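Long-range contacts in beta-galactoside alpha-2,6-sialyltransferase (Photobacterium sp., PDB 2Z4T), which probably transfers sialic acid from CMP-sialic acid to the galactose of acceptor sugars such as lactose, forming an alpha-2,6 linkage: residues Ser116-Ser125 with Asn142-Arg153; Asn380-Pro391 with Trp500-Cys511. One frame throughout, in Å; residues are numbered along the deposited sequence. Where two conformers were deposited one is given.

Contact 1 (Ser116-Ser125 with Asn142-Arg153); sequences SLEVYVDHAS and NPTAQRYIAWGR. With GAL (beta-D-galactopyranose), chain B; GLC (alpha-D-glucopyranose), chain C; C5P (cytidine-5'-monophosphate), chain D.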
loop_
_atom_site.group_PDB
_atom_site.type_symbol
_atom_site.label_atom_id
_atom_site.label_comp_id
_atom_site.label_asym_id
_atom_site.label_seq_id
_atom_site.Cartn_x
_atom_site.Cartn_y
_atom_site.Cartn_z
ATOM N N SER A 116 -9.775 15.840 7.391
ATOM C CA SER A 116 -9.223 14.509 7.595
ATOM C C SER A 116 -7.846 14.334 6.953
ATOM O O SER A 116 -7.484 14.982 5.955
ATOM C CB SER A 116 -10.188 13.441 7.096
ATOM O OG SER A 116 -10.223 13.455 5.680
ATOM N N LEU A 117 -7.079 13.451 7.559
ATOM C CA LEU A 117 -5.737 13.166 7.120
ATOM C C LEU A 117 -5.578 11.645 7.040
ATOM O O LEU A 117 -6.160 10.870 7.852
ATOM C CB LEU A 117 -4.747 13.793 8.095
ATOM C CG LEU A 117 -3.273 13.871 7.711
ATOM C CD1 LEU A 117 -3.093 14.677 6.438
ATOM C CD2 LEU A 117 -2.455 14.473 8.844
ATOM N N GLU A 118 -4.840 11.227 6.010
ATOM C CA GLU A 118 -4.458 9.839 5.825
ATOM C C GLU A 118 -2.964 9.820 5.606
ATOM O O GLU A 118 -2.476 10.489 4.695
ATOM C CB GLU A 118 -5.139 9.261 4.604
ATOM C CG GLU A 118 -6.612 8.991 4.778
ATOM C CD GLU A 118 -7.258 8.572 3.468
ATOM O OE1 GLU A 118 -8.458 8.230 3.485
ATOM O OE2 GLU A 118 -6.560 8.604 2.424
ATOM N N VAL A 119 -2.251 9.080 6.463
ATOM C CA VAL A 119 -0.795 8.978 6.406
ATOM C C VAL A 119 -0.380 7.533 6.065
ATOM O O VAL A 119 -0.877 6.577 6.668
ATOM C CB VAL A 119 -0.169 9.428 7.734
ATOM C CG1 VAL A 119 1.346 9.393 7.661
ATOM C CG2 VAL A 119 -0.644 10.840 8.127
ATOM N N TYR A 120 0.519 7.377 5.095
ATOM C CA TYR A 120 0.956 6.059 4.644
ATOM C C TYR A 120 2.474 5.982 4.569
ATOM O O TYR A 120 3.100 6.770 3.848
ATOM C CB TYR A 120 0.421 5.762 3.244
ATOM C CG TYR A 120 -1.072 5.960 3.018
ATOM C CD1 TYR A 120 -1.936 4.871 3.035
ATOM C CD2 TYR A 120 -1.599 7.226 2.736
ATOM C CE1 TYR A 120 -3.300 5.017 2.810
ATOM C CE2 TYR A 120 -2.965 7.396 2.500
ATOM C CZ TYR A 120 -3.810 6.273 2.536
ATOM O OH TYR A 120 -5.152 6.393 2.303
ATOM N N VAL A 121 3.068 5.035 5.299
ATOM C CA VAL A 121 4.515 4.952 5.385
ATOM C C VAL A 121 5.004 3.529 5.123
ATOM O O VAL A 121 4.561 2.552 5.775
ATOM C CB VAL A 121 5.043 5.434 6.766
ATOM C CG1 VAL A 121 6.575 5.539 6.772
ATOM C CG2 VAL A 121 4.420 6.789 7.168
ATOM N N ASP A 122 5.944 3.419 4.186
ATOM C CA ASP A 122 6.594 2.163 3.903
ATOM C C ASP A 122 7.814 2.353 3.002
ATOM O O ASP A 122 7.827 3.205 2.111
ATOM C CB ASP A 122 5.605 1.179 3.249
ATOM C CG ASP A 122 6.273 -0.126 2.850
ATOM O OD1 ASP A 122 6.987 -0.719 3.691
ATOM O OD2 ASP A 122 6.105 -0.556 1.695
ATOM N N HIS A 123 8.823 1.522 3.217
ATOM C CA HIS A 123 10.066 1.621 2.477
ATOM C C HIS A 123 10.192 0.406 1.569
ATOM O O HIS A 123 11.074 0.380 0.708
ATOM C CB HIS A 123 11.253 1.626 3.443
ATOM C CG HIS A 123 11.435 0.317 4.143
ATOM N ND1 HIS A 123 10.622 -0.085 5.185
ATOM C CD2 HIS A 123 12.290 -0.710 3.911
ATOM C CE1 HIS A 123 10.983 -1.294 5.579
ATOM N NE2 HIS A 123 11.992 -1.696 4.821
ATOM N N ALA A 124 9.334 -0.596 1.779
ATOM C CA ALA A 124 9.445 -1.894 1.098
ATOM C C ALA A 124 8.562 -1.942 -0.151
ATOM O O ALA A 124 8.433 -0.922 -0.830
ATOM C CB ALA A 124 9.117 -3.020 2.047
ATOM N N SER A 125 7.963 -3.098 -0.469
ATOM C CA SER A 125 7.165 -3.225 -1.711
ATOM C C SER A 125 5.713 -3.566 -1.445
ATOM O O SER A 125 4.800 -2.891 -1.940
ATOM C CB SER A 125 7.741 -4.277 -2.655
ATOM O OG SER A 125 9.104 -4.025 -2.936
ATOM N N ASN A 142 -13.608 9.498 -0.055
ATOM C CA ASN A 142 -13.293 10.644 0.806
ATOM C C ASN A 142 -12.532 11.718 0.060
ATOM O O ASN A 142 -11.348 11.936 0.318
ATOM C CB ASN A 142 -12.485 10.187 2.026
ATOM C CG ASN A 142 -13.131 9.027 2.748
ATOM O OD1 ASN A 142 -12.673 7.890 2.656
ATOM N ND2 ASN A 142 -14.215 9.303 3.456
ATOM N N PRO A 143 -13.211 12.403 -0.871
ATOM C CA PRO A 143 -12.582 13.446 -1.698
ATOM C C PRO A 143 -11.841 14.546 -0.928
ATOM O O PRO A 143 -10.887 15.116 -1.457
ATOM C CB PRO A 143 -13.761 14.058 -2.470
ATOM C CG PRO A 143 -15.029 13.548 -1.741
ATOM C CD PRO A 143 -14.638 12.215 -1.203
ATOM N N THR A 144 -12.256 14.852 0.295
ATOM C CA THR A 144 -11.662 15.988 1.001
ATOM C C THR A 144 -10.526 15.581 1.931
ATOM O O THR A 144 -9.911 16.444 2.568
ATOM C CB THR A 144 -12.685 16.783 1.836
ATOM O OG1 THR A 144 -13.185 15.956 2.886
ATOM C CG2 THR A 144 -13.842 17.315 0.987
ATOM N N ALA A 145 -10.249 14.281 2.028
ATOM C CA ALA A 145 -9.076 13.827 2.789
ATOM C C ALA A 145 -7.785 14.307 2.141
ATOM O O ALA A 145 -7.679 14.334 0.907
ATOM C CB ALA A 145 -9.065 12.300 2.932
ATOM N N GLN A 146 -6.832 14.718 2.979
ATOM C CA GLN A 146 -5.457 15.019 2.563
ATOM C C GLN A 146 -4.626 13.768 2.778
ATOM O O GLN A 146 -4.849 13.019 3.744
ATOM C CB GLN A 146 -4.848 16.145 3.412
ATOM C CG GLN A 146 -5.251 17.578 3.021
ATOM C CD GLN A 146 -4.928 17.950 1.560
ATOM O OE1 GLN A 146 -5.682 18.679 0.921
ATOM N NE2 GLN A 146 -3.809 17.446 1.035
ATOM N N ARG A 147 -3.637 13.553 1.916
ATOM C CA ARG A 147 -2.874 12.312 1.966
ATOM C C ARG A 147 -1.379 12.559 1.972
ATOM O O ARG A 147 -0.844 13.272 1.125
ATOM C CB ARG A 147 -3.286 11.383 0.829
ATOM C CG ARG A 147 -4.752 11.077 0.861
ATOM C CD ARG A 147 -5.161 10.005 -0.149
ATOM N NE ARG A 147 -6.595 9.810 -0.013
ATOM C CZ ARG A 147 -7.509 10.552 -0.633
ATOM N NH1 ARG A 147 -7.132 11.491 -1.492
ATOM N NH2 ARG A 147 -8.803 10.335 -0.403
ATOM N N TYR A 148 -0.720 11.962 2.957
ATOM C CA TYR A 148 0.709 12.088 3.133
ATOM C C TYR A 148 1.317 10.706 2.980
ATOM O O TYR A 148 0.884 9.748 3.638
ATOM C CB TYR A 148 1.037 12.600 4.534
ATOM C CG TYR A 148 0.595 14.005 4.870
ATOM C CD1 TYR A 148 0.123 14.872 3.894
ATOM C CD2 TYR A 148 0.698 14.482 6.183
ATOM C CE1 TYR A 148 -0.278 16.166 4.216
ATOM C CE2 TYR A 148 0.320 15.761 6.513
ATOM C CZ TYR A 148 -0.164 16.605 5.525
ATOM O OH TYR A 148 -0.552 17.875 5.850
ATOM N N ILE A 149 2.327 10.611 2.124
ATOM C CA ILE A 149 3.059 9.380 1.925
ATOM C C ILE A 149 4.530 9.566 2.249
ATOM O O ILE A 149 5.087 10.672 2.111
ATOM C CB ILE A 149 2.919 8.863 0.473
ATOM C CG1 ILE A 149 3.591 9.807 -0.534
ATOM C CG2 ILE A 149 1.459 8.588 0.144
ATOM C CD1 ILE A 149 3.545 9.328 -2.003
ATOM N N ALA A 150 5.157 8.490 2.710
ATOM C CA ALA A 150 6.605 8.435 2.756
ATOM C C ALA A 150 6.926 7.051 2.253
ATOM O O ALA A 150 6.848 6.071 3.007
ATOM C CB ALA A 150 7.130 8.660 4.161
ATOM N N TRP A 151 7.231 6.980 0.958
ATOM C CA TRP A 151 7.398 5.711 0.229
ATOM C C TRP A 151 8.800 5.589 -0.318
ATOM O O TRP A 151 9.420 6.580 -0.712
ATOM C CB TRP A 151 6.435 5.621 -0.960
ATOM C CG TRP A 151 4.997 5.231 -0.646
ATOM C CD1 TRP A 151 4.519 4.695 0.519
ATOM C CD2 TRP A 151 3.865 5.328 -1.532
ATOM N NE1 TRP A 151 3.160 4.468 0.420
ATOM C CE2 TRP A 151 2.737 4.844 -0.827
ATOM C CE3 TRP A 151 3.698 5.781 -2.852
ATOM C CZ2 TRP A 151 1.458 4.793 -1.398
ATOM C CZ3 TRP A 151 2.423 5.741 -3.420
ATOM C CH2 TRP A 151 1.324 5.238 -2.701
ATOM N N GLY A 152 9.298 4.370 -0.381
ATOM C CA GLY A 152 10.600 4.143 -0.990
ATOM C C GLY A 152 10.563 3.743 -2.451
ATOM O O GLY A 152 11.424 4.139 -3.214
ATOM N N ARG A 153 9.566 2.964 -2.850
ATOM C CA ARG A 153 9.677 2.202 -4.103
ATOM C C ARG A 153 8.638 2.542 -5.156
ATOM O O ARG A 153 8.625 1.950 -6.231
ATOM C CB ARG A 153 9.674 0.690 -3.813
ATOM C CG ARG A 153 10.772 0.281 -2.849
ATOM C CD ARG A 153 11.510 -0.943 -3.293
ATOM N NE ARG A 153 12.766 -1.069 -2.554
ATOM C CZ ARG A 153 13.983 -0.822 -3.049
ATOM N NH1 ARG A 153 14.150 -0.441 -4.320
ATOM N NH2 ARG A 153 15.048 -0.968 -2.263
HETATM C C1 GAL B . 15.318 -3.755 4.518
HETATM C C2 GAL B . 14.978 -3.891 6.000
HETATM C C3 GAL B . 14.242 -5.210 6.228
HETATM C C4 GAL B . 13.061 -5.346 5.257
HETATM C C5 GAL B . 13.483 -5.085 3.809
HETATM C C6 GAL B . 12.295 -5.002 2.846
HETATM O O2 GAL B . 16.166 -3.803 6.771
HETATM O O3 GAL B . 13.784 -5.290 7.570
HETATM O O4 GAL B . 12.054 -4.439 5.652
HETATM O O5 GAL B . 14.144 -3.846 3.740
HETATM O O6 GAL B . 11.632 -6.240 2.691
HETATM C C1 GLC C . 18.180 -0.205 1.769
HETATM C C2 GLC C . 16.902 -0.790 1.162
HETATM C C3 GLC C . 16.013 -1.298 2.296
HETATM C C4 GLC C . 16.756 -2.252 3.251
HETATM C C5 GLC C . 18.103 -1.609 3.683
HETATM C C6 GLC C . 19.077 -2.384 4.593
HETATM O O1 GLC C . 17.885 0.855 2.674
HETATM O O2 GLC C . 16.169 0.159 0.421
HETATM O O3 GLC C . 14.851 -1.868 1.751
HETATM O O4 GLC C . 15.907 -2.484 4.357
HETATM O O5 GLC C . 18.823 -1.228 2.514
HETATM O O6 GLC C . 18.697 -3.705 4.922
HETATM O O3P C5P D . 11.101 -11.127 -2.385
HETATM P P C5P D . 10.393 -10.443 -1.276
HETATM O O1P C5P D . 11.283 -9.309 -0.787
HETATM O O2P C5P D . 9.816 -11.410 -0.263
HETATM O "O5'" C5P D . 9.104 -9.807 -1.935
HETATM C "C5'" C5P D . 8.336 -8.813 -1.293
HETATM C "C4'" C5P D . 7.481 -8.197 -2.399
HETATM O "O4'" C5P D . 8.326 -7.606 -3.396
HETATM C "C3'" C5P D . 6.664 -9.214 -3.176
HETATM O "O3'" C5P D . 5.382 -9.451 -2.606
HETATM C "C2'" C5P D . 6.484 -8.513 -4.493
HETATM O "O2'" C5P D . 5.551 -7.438 -4.366
HETATM C "C1'" C5P D . 7.785 -7.809 -4.708
HETATM N N1 C5P D . 8.658 -8.614 -5.559
HETATM C C2 C5P D . 8.470 -8.580 -6.968
HETATM N N3 C5P D . 9.277 -9.298 -7.789
HETATM C C4 C5P D . 10.274 -10.071 -7.278
HETATM C C5 C5P D . 10.484 -10.126 -5.884
HETATM C C6 C5P D . 9.655 -9.372 -5.035
HETATM O O2 C5P D . 7.563 -7.906 -7.476
HETATM N N4 C5P D . 11.067 -10.766 -8.132
HETATM O O HOH W 1 -11.785 15.692 5.252
HETATM O O HOH W 2 -9.034 17.184 5.053
HETATM O O HOH W 3 12.692 -2.279 -0.071
#

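Contact 2 (Asn380-Pro391 with Trp500-Cys511); sequences NVINNAINESSP and WADLPNCETGVC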
loop_
_atom_site.group_PDB
_atom_site.type_symbol
_atom_site.label_atom_id
_atom_site.label_comp_id
_atom_site.label_asym_id
_atom_site.label_seq_id
_atom_site.Cartn_x
_atom_site.Cartn_y
_atom_site.Cartn_z
ATOM N N ASN A 380 22.379 -19.149 -12.748
ATOM C CA ASN A 380 22.415 -20.583 -12.727
ATOM C C ASN A 380 21.021 -21.205 -12.554
ATOM O O ASN A 380 20.737 -22.271 -13.132
ATOM C CB ASN A 380 23.395 -21.104 -11.679
ATOM C CG ASN A 380 23.660 -22.583 -11.841
ATOM O OD1 ASN A 380 24.103 -23.018 -12.892
ATOM N ND2 ASN A 380 23.365 -23.361 -10.819
ATOM N N VAL A 381 20.157 -20.551 -11.783
ATOM C CA VAL A 381 18.794 -21.051 -11.610
ATOM C C VAL A 381 18.004 -20.931 -12.914
ATOM O O VAL A 381 17.344 -21.893 -13.320
ATOM C CB VAL A 381 18.055 -20.398 -10.439
ATOM C CG1 VAL A 381 16.610 -20.891 -10.364
ATOM C CG2 VAL A 381 18.788 -20.695 -9.153
ATOM N N ILE A 382 18.089 -19.773 -13.581
ATOM C CA ILE A 382 17.462 -19.604 -14.899
ATOM C C ILE A 382 17.950 -20.720 -15.841
ATOM O O ILE A 382 17.154 -21.350 -16.541
ATOM C CB ILE A 382 17.719 -18.187 -15.490
ATOM C CG1 ILE A 382 17.020 -17.121 -14.635
ATOM C CG2 ILE A 382 17.234 -18.074 -16.942
ATOM C CD1 ILE A 382 17.556 -15.752 -14.803
ATOM N N ASN A 383 19.252 -20.985 -15.822
ATOM C CA ASN A 383 19.839 -21.998 -16.698
ATOM C C ASN A 383 19.295 -23.381 -16.459
ATOM O O ASN A 383 19.033 -24.122 -17.402
ATOM C CB ASN A 383 21.361 -21.987 -16.617
ATOM C CG ASN A 383 21.952 -20.792 -17.322
ATOM O OD1 ASN A 383 21.273 -20.152 -18.126
ATOM N ND2 ASN A 383 23.210 -20.469 -17.017
ATOM N N ASN A 384 19.079 -23.707 -15.193
ATOM C CA ASN A 384 18.480 -24.984 -14.845
ATOM C C ASN A 384 17.097 -25.178 -15.473
ATOM O O ASN A 384 16.771 -26.270 -15.952
ATOM C CB ASN A 384 18.447 -25.110 -13.331
ATOM C CG ASN A 384 19.670 -25.820 -12.802
ATOM O OD1 ASN A 384 19.723 -27.050 -12.851
ATOM N ND2 ASN A 384 20.677 -25.059 -12.317
ATOM N N ALA A 385 16.318 -24.096 -15.511
ATOM C CA ALA A 385 14.967 -24.081 -16.093
ATOM C C ALA A 385 14.904 -24.218 -17.621
ATOM O O ALA A 385 13.973 -24.850 -18.147
ATOM C CB ALA A 385 14.197 -22.819 -15.639
ATOM N N ILE A 386 15.872 -23.618 -18.323
ATOM C CA ILE A 386 15.823 -23.515 -19.792
ATOM C C ILE A 386 16.828 -24.429 -20.502
ATOM O O ILE A 386 16.903 -24.426 -21.732
ATOM C CB ILE A 386 16.060 -22.052 -20.289
ATOM C CG1 ILE A 386 17.573 -21.700 -20.260
ATOM C CG2 ILE A 386 15.167 -21.055 -19.520
ATOM C CD1 ILE A 386 17.932 -20.218 -20.558
ATOM N N ASN A 387 17.604 -25.193 -19.723
ATOM C CA ASN A 387 18.598 -26.111 -20.270
ATOM C C ASN A 387 18.124 -27.580 -20.151
ATOM O O ASN A 387 17.793 -28.054 -19.062
ATOM C CB ASN A 387 19.971 -25.861 -19.616
ATOM C CG ASN A 387 21.115 -26.633 -20.300
ATOM O OD1 ASN A 387 20.996 -27.825 -20.562
ATOM N ND2 ASN A 387 22.235 -25.957 -20.553
ATOM N N GLU A 388 18.072 -28.288 -21.272
ATOM C CA GLU A 388 17.582 -29.673 -21.285
ATOM C C GLU A 388 18.392 -30.650 -20.437
ATOM O O GLU A 388 17.858 -31.676 -19.993
ATOM C CB GLU A 388 17.487 -30.208 -22.710
ATOM C CG GLU A 388 16.470 -29.456 -23.559
ATOM C CD GLU A 388 16.167 -30.167 -24.861
ATOM O OE1 GLU A 388 15.869 -31.387 -24.819
ATOM O OE2 GLU A 388 16.234 -29.508 -25.923
ATOM N N SER A 389 19.665 -30.331 -20.216
ATOM C CA SER A 389 20.558 -31.200 -19.467
ATOM C C SER A 389 20.350 -31.094 -17.954
ATOM O O SER A 389 21.113 -31.672 -17.180
ATOM C CB SER A 389 22.012 -30.917 -19.839
ATOM O OG SER A 389 22.406 -29.634 -19.385
ATOM N N SER A 390 19.314 -30.375 -17.531
ATOM C CA SER A 390 18.949 -30.314 -16.105
ATOM C C SER A 390 17.633 -31.016 -15.763
ATOM O O SER A 390 16.665 -30.949 -16.538
ATOM C CB SER A 390 18.872 -28.867 -15.614
ATOM O OG SER A 390 18.245 -28.795 -14.331
ATOM N N PRO A 391 17.576 -31.660 -14.581
ATOM C CA PRO A 391 16.285 -32.207 -14.135
ATOM C C PRO A 391 15.224 -31.127 -13.854
ATOM O O PRO A 391 14.043 -31.451 -13.814
ATOM C CB PRO A 391 16.640 -32.983 -12.854
ATOM C CG PRO A 391 17.951 -32.427 -12.394
ATOM C CD PRO A 391 18.668 -31.919 -13.612
ATOM N N TRP A 500 20.004 -23.148 -3.796
ATOM C CA TRP A 500 20.943 -22.803 -4.873
ATOM C C TRP A 500 22.039 -23.822 -5.074
ATOM O O TRP A 500 22.585 -23.996 -6.163
ATOM C CB TRP A 500 21.651 -21.487 -4.562
ATOM C CG TRP A 500 20.907 -20.243 -4.902
ATOM C CD1 TRP A 500 19.832 -20.125 -5.733
ATOM C CD2 TRP A 500 21.214 -18.916 -4.454
ATOM N NE1 TRP A 500 19.437 -18.813 -5.814
ATOM C CE2 TRP A 500 20.268 -18.047 -5.043
ATOM C CE3 TRP A 500 22.198 -18.378 -3.612
ATOM C CZ2 TRP A 500 20.264 -16.665 -4.812
ATOM C CZ3 TRP A 500 22.199 -16.999 -3.382
ATOM C CH2 TRP A 500 21.236 -16.160 -3.984
ATOM N N ALA A 501 22.342 -24.615 -4.046
ATOM C CA ALA A 501 23.701 -25.174 -4.009
ATOM C C ALA A 501 24.166 -26.668 -4.063
ATOM O O ALA A 501 25.371 -26.839 -4.304
ATOM C CB ALA A 501 24.543 -24.396 -2.952
ATOM N N ASP A 502 23.383 -27.754 -3.924
ATOM C CA ASP A 502 21.976 -28.093 -4.297
ATOM C C ASP A 502 21.607 -28.234 -5.776
ATOM O O ASP A 502 21.112 -29.290 -6.179
ATOM C CB ASP A 502 20.868 -27.456 -3.451
ATOM C CG ASP A 502 19.580 -28.331 -3.388
ATOM O OD1 ASP A 502 18.861 -28.297 -2.370
ATOM O OD2 ASP A 502 19.276 -29.061 -4.353
ATOM N N LEU A 503 21.842 -27.215 -6.596
ATOM C CA LEU A 503 21.429 -27.349 -7.983
ATOM C C LEU A 503 22.646 -27.678 -8.838
ATOM O O LEU A 503 23.766 -27.308 -8.474
ATOM C CB LEU A 503 20.787 -26.068 -8.499
ATOM C CG LEU A 503 19.465 -25.611 -7.899
ATOM C CD1 LEU A 503 19.150 -24.220 -8.444
ATOM C CD2 LEU A 503 18.322 -26.604 -8.165
ATOM N N PRO A 504 22.433 -28.356 -9.985
ATOM C CA PRO A 504 23.530 -28.639 -10.898
ATOM C C PRO A 504 24.108 -27.350 -11.420
ATOM O O PRO A 504 23.383 -26.371 -11.555
ATOM C CB PRO A 504 22.861 -29.379 -12.061
ATOM C CG PRO A 504 21.459 -29.651 -11.658
ATOM C CD PRO A 504 21.132 -28.869 -10.456
ATOM N N ASN A 505 25.399 -27.349 -11.707
ATOM C CA ASN A 505 26.048 -26.193 -12.284
ATOM C C ASN A 505 25.937 -26.171 -13.832
ATOM O O ASN A 505 26.580 -26.969 -14.546
ATOM C CB ASN A 505 27.505 -26.128 -11.823
ATOM C CG ASN A 505 28.193 -24.833 -12.232
ATOM O OD1 ASN A 505 27.595 -23.972 -12.890
ATOM N ND2 ASN A 505 29.459 -24.693 -11.854
ATOM N N CYS A 506 25.142 -25.236 -14.341
ATOM C CA CYS A 506 24.894 -25.150 -15.757
ATOM C C CYS A 506 25.773 -24.127 -16.461
ATOM O O CYS A 506 25.528 -23.810 -17.621
ATOM C CB CYS A 506 23.434 -24.831 -16.001
ATOM S SG CYS A 506 22.319 -26.030 -15.271
ATOM N N GLU A 507 26.799 -23.615 -15.783
ATOM C CA GLU A 507 27.506 -22.443 -16.318
ATOM C C GLU A 507 28.227 -22.714 -17.637
ATOM O O GLU A 507 28.303 -21.828 -18.501
ATOM C CB GLU A 507 28.412 -21.772 -15.270
ATOM C CG GLU A 507 29.736 -22.448 -15.010
ATOM C CD GLU A 507 30.438 -21.964 -13.732
ATOM O OE1 GLU A 507 31.074 -22.814 -13.059
ATOM O OE2 GLU A 507 30.370 -20.751 -13.384
ATOM N N THR A 508 28.739 -23.938 -17.798
ATOM C CA THR A 508 29.474 -24.318 -19.026
ATOM C C THR A 508 28.558 -24.572 -20.205
ATOM O O THR A 508 29.044 -24.786 -21.297
ATOM C CB THR A 508 30.301 -25.622 -18.856
ATOM O OG1 THR A 508 29.402 -26.722 -18.600
ATOM C CG2 THR A 508 31.345 -25.498 -17.723
ATOM N N GLY A 509 27.248 -24.575 -19.995
ATOM C CA GLY A 509 26.330 -24.962 -21.050
ATOM C C GLY A 509 25.824 -26.389 -20.879
ATOM O O GLY A 509 24.799 -26.779 -21.463
ATOM N N VAL A 510 26.534 -27.188 -20.087
ATOM C CA VAL A 510 26.003 -28.486 -19.687
ATOM C C VAL A 510 25.773 -28.442 -18.177
ATOM O O VAL A 510 26.603 -27.908 -17.422
ATOM C CB VAL A 510 26.942 -29.671 -20.101
ATOM C CG1 VAL A 510 26.244 -31.022 -19.905
ATOM C CG2 VAL A 510 27.426 -29.514 -21.567
ATOM N N CYS A 511 24.631 -28.974 -17.744
ATOM C CA CYS A 511 24.288 -28.990 -16.332
ATOM C C CYS A 511 24.954 -30.176 -15.594
ATOM O O CYS A 511 24.554 -31.328 -15.740
ATOM C CB CYS A 511 22.769 -28.976 -16.158
ATOM S SG CYS A 511 21.948 -27.461 -16.746
HETATM O O HOH W 4 22.611 -22.351 -8.279
HETATM O O HOH W 5 22.990 -23.444 -19.357
#

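Contact 1 (Ser116-Ser125 with Asn142-Arg153)
Leu117 lays its CD1 methyl over one face of the Tyr148 ring, a CH-pi contact 3.6 Å from CD1 to the ring centroid and 12° off the ring normal. The two belong to parallel strands 116-122 and 146-151, which helix 126-141 joins into the first beta-alpha-beta unit of a GT-B Rossmann-like domain. Backbone bonds alternate between them until Gly152 N, whose bond to Asp122 O is weak. On the other face of the sheet, beneath that helix, Glu118 and Arg147 run side by side. Arg147 NE donates to Glu118 OE2 at 2.7 Å in a salt bridge, from the syn side but 34° out of the carboxylate plane, the carboxylate and guanidinium planes being 60° apart. Tyr120 OH reaches the same OE2 from the opposite face of the carboxylate, at 2.6 Å, and Ser138 holds OE1, so this buried acid is gripped at both oxygens. At the C-terminal ends the strands open into the active site. Asp122 OD1 closes an Asx turn on Ala124 N, while OD2 is bonded to Thr128. His123 NE2 donates to galactose O4 at 2.9 Å and to O5. A water accepts from Arg153 NE at 2.8 Å and donates to glucose O3.

Contact 2 (Asn380-Pro391 with Trp500-Cys511)
The C-terminal loop of the CMP-binding Rossmann-like domain, its last part closed by a disulfide, packs against the end of helix 371-386, mostly through asparagine side chains hydrogen-bonded to the loop backbone. Asn380 uses both ends of its amide: OD1 accepts from Cys506 N at 2.8 Å, in the carbonyl plane, while ND2 donates to Pro504 O. With CG anti to the backbone nitrogen (chi1 -168°), the amide swings out to the loop. One turn on, Asn384 ND2 gives a nearly straight bond (171°) to the same Pro504 O and also donates to Asn380 O; Ser390 OG fixes the amide's other end by donating to OD1. The Cys506-Cys511 bridge closes the 506-511 part, its Cys511 SG 3.6 Å from Ser390 CB. Beyond the helix, Asn387 ND2 meets Gly509 O at 2.8 Å from above the carbonyl plane, and Ser389 OG accepts from Cys511 N at 2.8 Å. Asn387 OD1 takes both Ser389 N and OG. At the other end Val381 CG2 touches Leu503 CD1 at 3.6 Å. Val381 also packs on strands 356-360, 443-447 and 460-465, so the helix lies between the parallel sheet and this loop.

After the N-terminal beta-sandwich, the chain passes along strand 103-122 into the first GT-B domain, where contact 1 closes a short crossover through helix 126-141. Contact 2 opens much later, in the second domain: the chain leaves helix 371-386, runs through most of the six-stranded parallel sheet, and returns past strand 498-499 to cover that helix near the C terminus, closing a loop of 108 residues. The two are in series, neither nested nor crossed, with centres 44 Å apart and nearest atoms about 16 Å apart. Contact 1 reaches the cleft, where the acceptor sugar and CMP lie close together; contact 2 fastens the C-terminal loop to helix 371-386, in the domain that supplies most of the CMP-binding residues.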